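Local atomic coordinates of pyruvate kinase (Cryptosporidium parvum, PDB entry 4DRS), a protein that probably catalyses the last step of glycolysis, passing the phosphoryl group of phosphoenolpyruvate to ADP to give pyruvate and ATP. Residues A[57-60]-A[61-65]; A[457-460]-A[461-465]. All blocks are in the same frame, centred on the assembly; numbering follows the deposited sequence.

In the fold
Both contacts are local, between residues three to five apart in short helical segments of beta-alpha-beta units, but of different domains: contact 1 (57-65) begins helix 59-68 of the TIM barrel, and contact 2 (457-465) spans helix 457-462 of the alpha/beta domain and the residues just after it. Their centres lie 20 Å apart and their nearest atoms about 11 Å, without touching. Contact 1 is partly buried; its chemistry is a side-chain hydrogen bond at a helix start, with aliphatic contacts along one face. Contact 2 is mostly buried and carries charge: an arginine folded back over its own helix, with a salt-bridge partner elsewhere in the chain, and a lysine reaching a sulfate.

Contact 1: residues A[57-60]-A[61-65]; sequences NNVE and SLIGL
Asn58 and Ser61 meet through their polar ends, Ser61 OG donating to Asn58 OD1 over 2.8 Å. The hydroxyl approaches the amide oxygen at a C=O...donor angle of 125° and stands 29° from the carbonyl plane. Two torsions set this up. The amide of Asn58 is carried between its own backbone N and carbonyl carbon (chi1 66°), while OG of Ser61 lies beside its backbone N, opposite the carbonyl carbon. OD1 is thus used by the Ser61 hydroxyl, and the amide atom nearer the backbone N of Ser61 is ND2 of Asn58, at 3.7 Å, with no bond between these two donors.

Asn58 occupies the N-cap position of helix 59-68, the helix that links strands 47-51 and 72-76 of the TIM barrel in a beta-alpha-beta unit. The first turn is closed by the backbone: Leu62 N donates to Asn58 O at 3.0 Å, and Ile63 N to Val59 O at 2.9 Å. Gly64 N continues the i to i+4 pattern to Glu60 O at 3.1 Å.

On another face of the helix, Val59 and Ile63 make the apolar contact, their side chains crossing at a slant with CG1 of Val59 3.8 Å from CD1 of Ile63. Ile63 also brings its CG1 against Val59 O, at 3.4 Å, so the aliphatic chain lies beside a carbonyl already engaged by its own N-H. Leu62 turns a different way and lays CD1 near the carbonyl oxygens of Asn57 and Asn58. Helix 82-97 borders this side: Leu62 meets Asn91 and Ala95, Ile63 also reaches Ala95, and Asn57 OD1 is hydrogen-bonded to Thr88. Ser61 faces helix 371-386 instead, where its side chain touches Phe372.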
loop_
_atom_site.group_PDB
_atom_site.type_symbol
_atom_site.label_atom_id
_atom_site.label_comp_id
_atom_site.label_asym_id
_atom_site.label_seq_id
_atom_site.Cartn_x
_atom_site.Cartn_y
_atom_site.Cartn_z
ATOM N N ASN A 57 -30.079 28.428 30.785
ATOM C CA ASN A 57 -30.679 29.486 29.986
ATOM C C ASN A 57 -30.118 30.894 30.234
ATOM O O ASN A 57 -30.302 31.795 29.406
ATOM C CB ASN A 57 -32.194 29.499 30.203
ATOM C CG ASN A 57 -32.905 30.429 29.248
ATOM O OD1 ASN A 57 -32.631 30.425 28.053
ATOM N ND2 ASN A 57 -33.809 31.242 29.769
ATOM N N ASN A 58 -29.450 31.087 31.370
ATOM C CA ASN A 58 -28.941 32.406 31.738
ATOM C C ASN A 58 -27.536 32.686 31.196
ATOM O O ASN A 58 -26.796 31.756 30.863
ATOM C CB ASN A 58 -29.000 32.611 33.260
ATOM C CG ASN A 58 -28.059 31.689 34.014
ATOM O OD1 ASN A 58 -28.152 30.463 33.921
ATOM N ND2 ASN A 58 -27.152 32.280 34.779
ATOM N N VAL A 59 -27.194 33.974 31.117
ATOM C CA VAL A 59 -25.923 34.454 30.563
ATOM C C VAL A 59 -24.706 33.783 31.205
ATOM O O VAL A 59 -23.813 33.301 30.505
ATOM C CB VAL A 59 -25.798 35.995 30.689
ATOM C CG1 VAL A 59 -24.428 36.476 30.228
ATOM C CG2 VAL A 59 -26.889 36.692 29.892
ATOM N N GLU A 60 -24.681 33.757 32.534
ATOM C CA GLU A 60 -23.577 33.167 33.282
ATOM C C GLU A 60 -23.322 31.712 32.879
ATOM O O GLU A 60 -22.174 31.326 32.638
ATOM C CB GLU A 60 -23.824 33.281 34.790
ATOM C CG GLU A 60 -22.597 32.999 35.651
ATOM C CD GLU A 60 -21.424 33.917 35.339
ATOM O OE1 GLU A 60 -21.621 35.154 35.274
ATOM O OE2 GLU A 60 -20.297 33.399 35.162
ATOM N N SER A 61 -24.391 30.919 32.803
ATOM C CA SER A 61 -24.292 29.517 32.393
ATOM C C SER A 61 -23.820 29.363 30.951
ATOM O O SER A 61 -23.041 28.459 30.638
ATOM C CB SER A 61 -25.632 28.805 32.554
ATOM O OG SER A 61 -25.998 28.714 33.913
ATOM N N LEU A 62 -24.301 30.242 30.078
ATOM C CA LEU A 62 -23.933 30.193 28.669
ATOM C C LEU A 62 -22.455 30.534 28.446
ATOM O O LEU A 62 -21.787 29.898 27.635
ATOM C CB LEU A 62 -24.867 31.079 27.839
ATOM C CG LEU A 62 -26.276 30.493 27.661
ATOM C CD1 LEU A 62 -27.289 31.568 27.302
ATOM C CD2 LEU A 62 -26.278 29.380 26.624
ATOM N N ILE A 63 -21.954 31.519 29.186
ATOM C CA ILE A 63 -20.530 31.845 29.194
ATOM C C ILE A 63 -19.728 30.614 29.615
ATOM O O ILE A 63 -18.739 30.251 28.962
ATOM C CB ILE A 63 -20.228 33.030 30.135
ATOM C CG1 ILE A 63 -20.758 34.337 29.539
ATOM C CG2 ILE A 63 -18.736 33.142 30.414
ATOM C CD1 ILE A 63 -20.728 35.501 30.507
ATOM N N GLY A 64 -20.173 29.969 30.695
ATOM C CA GLY A 64 -19.567 28.732 31.168
ATOM C C GLY A 64 -19.493 27.676 30.078
ATOM O O GLY A 64 -18.445 27.064 29.877
ATOM N N LEU A 65 -20.601 27.484 29.362
ATOM C CA LEU A 65 -20.664 26.519 28.265
ATOM C C LEU A 65 -19.669 26.818 27.143
ATOM O O LEU A 65 -19.073 25.894 26.579
ATOM C CB LEU A 65 -22.083 26.412 27.703
ATOM C CG LEU A 65 -23.146 25.787 28.609
ATOM C CD1 LEU A 65 -24.521 25.947 27.973
ATOM C CD2 LEU A 65 -22.850 24.322 28.899
#

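Contact 2: residues A[457-460]-A[461-465]; sequences PEVA and RGLKI. With SO4 (sulfate ion), chain D.
Arg461 starts with CG beside its backbone N (chi1 -66°), which sends the chain toward the preceding turn; it runs extended through chi2, then bends at chi3 (-130°), and the two torsions together lay the guanidinium back across Pro457 and Glu458. One face of the flat group receives Pro457 O, 3.6 Å above its plane, and Glu458 CA, both offset toward the rim. At the ends of the group, NH2 of Arg461 comes within 3.4 Å of Pro457 CB, and NH1 lies 3.7 Å from Glu458 CB. The charge is met from outside this turn: NH1 forms a salt bridge with Asp231, and NH2 is hydrogen-bonded to a bound glycerol.

This turn belongs to helix 457-462, the crossover between parallel strands 449-454 and 469-473 in the alpha/beta domain. Arg461 N donates to Pro457 O; the bond from Leu463 N to Val459 O is more bent, at 135°, and its second bond, to Ala460 O, is weak. Ala460 and Leu463 pack on strand 469-473, and Leu463 also on Ala452 of strand 449-454.

Lys464 bends at chi2 and chi3, passing CD within 3.5 Å of Ala460 O before NZ donates to sulfate O4 at 3.1 Å. The sulfate, probably from the crystallisation liquor, is also hydrogen-bonded to Lys470 NZ and the backbone N atoms of Thr103 and Thr471.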
loop_
_atom_site.group_PDB
_atom_site.type_symbol
_atom_site.label_atom_id
_atom_site.label_comp_id
_atom_site.label_asym_id
_atom_site.label_seq_id
_atom_site.Cartn_x
_atom_site.Cartn_y
_atom_site.Cartn_z
ATOM N N PRO A 457 -19.170 38.068 9.964
ATOM C CA PRO A 457 -19.437 37.251 11.158
ATOM C C PRO A 457 -20.334 36.035 10.885
ATOM O O PRO A 457 -20.172 34.999 11.536
ATOM C CB PRO A 457 -20.115 38.235 12.120
ATOM C CG PRO A 457 -19.664 39.587 11.665
ATOM C CD PRO A 457 -19.544 39.482 10.169
ATOM N N GLU A 458 -21.254 36.150 9.929
ATOM C CA GLU A 458 -22.153 35.032 9.598
ATOM C C GLU A 458 -21.373 33.829 9.061
ATOM O O GLU A 458 -21.678 32.687 9.396
ATOM C CB GLU A 458 -23.303 35.460 8.655
ATOM C CG GLU A 458 -22.925 35.794 7.215
ATOM C CD GLU A 458 -22.885 34.580 6.277
ATOM O OE1 GLU A 458 -23.275 33.453 6.680
ATOM O OE2 GLU A 458 -22.463 34.758 5.109
ATOM N N VAL A 459 -20.356 34.104 8.245
ATOM C CA VAL A 459 -19.465 33.071 7.711
ATOM C C VAL A 459 -18.764 32.323 8.846
ATOM O O VAL A 459 -18.715 31.094 8.844
ATOM C CB VAL A 459 -18.438 33.661 6.713
ATOM C CG1 VAL A 459 -17.333 32.660 6.389
ATOM C CG2 VAL A 459 -19.142 34.110 5.438
ATOM N N ALA A 460 -18.247 33.065 9.821
ATOM C CA ALA A 460 -17.601 32.460 10.983
ATOM C C ALA A 460 -18.543 31.527 11.766
ATOM O O ALA A 460 -18.155 30.419 12.136
ATOM C CB ALA A 460 -17.018 33.535 11.887
ATOM N N ARG A 461 -19.779 31.964 12.002
ATOM C CA ARG A 461 -20.749 31.138 12.726
ATOM C C ARG A 461 -21.111 29.886 11.939
ATOM O O ARG A 461 -21.326 28.820 12.521
ATOM C CB ARG A 461 -22.027 31.913 13.030
ATOM C CG ARG A 461 -21.874 33.073 13.992
ATOM C CD ARG A 461 -23.195 33.809 14.122
ATOM N NE ARG A 461 -22.980 35.233 13.924
ATOM C CZ ARG A 461 -23.571 35.981 13.001
ATOM N NH1 ARG A 461 -24.472 35.478 12.171
ATOM N NH2 ARG A 461 -23.260 37.260 12.933
ATOM N N GLY A 462 -21.186 30.027 10.619
ATOM C CA GLY A 462 -21.501 28.913 9.743
ATOM C C GLY A 462 -20.457 27.821 9.838
ATOM O O GLY A 462 -20.773 26.636 9.710
ATOM N N LEU A 463 -19.213 28.225 10.085
ATOM C CA LEU A 463 -18.085 27.299 10.144
ATOM C C LEU A 463 -17.968 26.548 11.473
ATOM O O LEU A 463 -17.059 25.730 11.653
ATOM C CB LEU A 463 -16.779 28.035 9.842
ATOM C CG LEU A 463 -16.493 28.411 8.384
ATOM C CD1 LEU A 463 -15.316 29.369 8.317
ATOM C CD2 LEU A 463 -16.237 27.186 7.511
ATOM N N LYS A 464 -18.890 26.811 12.393
ATOM C CA LYS A 464 -18.823 26.210 13.719
ATOM C C LYS A 464 -19.254 24.746 13.744
ATOM O O LYS A 464 -19.212 24.108 14.794
ATOM C CB LYS A 464 -19.583 27.047 14.751
ATOM C CG LYS A 464 -18.992 28.436 14.999
ATOM C CD LYS A 464 -17.466 28.461 14.989
ATOM C CE LYS A 464 -16.852 27.761 16.196
ATOM N NZ LYS A 464 -15.454 27.314 15.907
ATOM N N ILE A 465 -19.659 24.222 12.588
ATOM C CA ILE A 465 -19.962 22.798 12.450
ATOM C C ILE A 465 -18.900 22.037 11.636
ATOM O O ILE A 465 -19.028 20.832 11.407
ATOM C CB ILE A 465 -21.359 22.551 11.843
ATOM C CG1 ILE A 465 -21.536 23.361 10.552
ATOM C CG2 ILE A 465 -22.449 22.838 12.875
ATOM C CD1 ILE A 465 -22.600 22.805 9.624
HETATM S S SO4 D . -13.393 29.923 17.633
HETATM O O1 SO4 D . -12.428 31.024 17.846
HETATM O O2 SO4 D . -12.729 28.618 17.854
HETATM O O3 SO4 D . -14.501 30.080 18.609
HETATM O O4 SO4 D . -13.905 29.996 16.242
#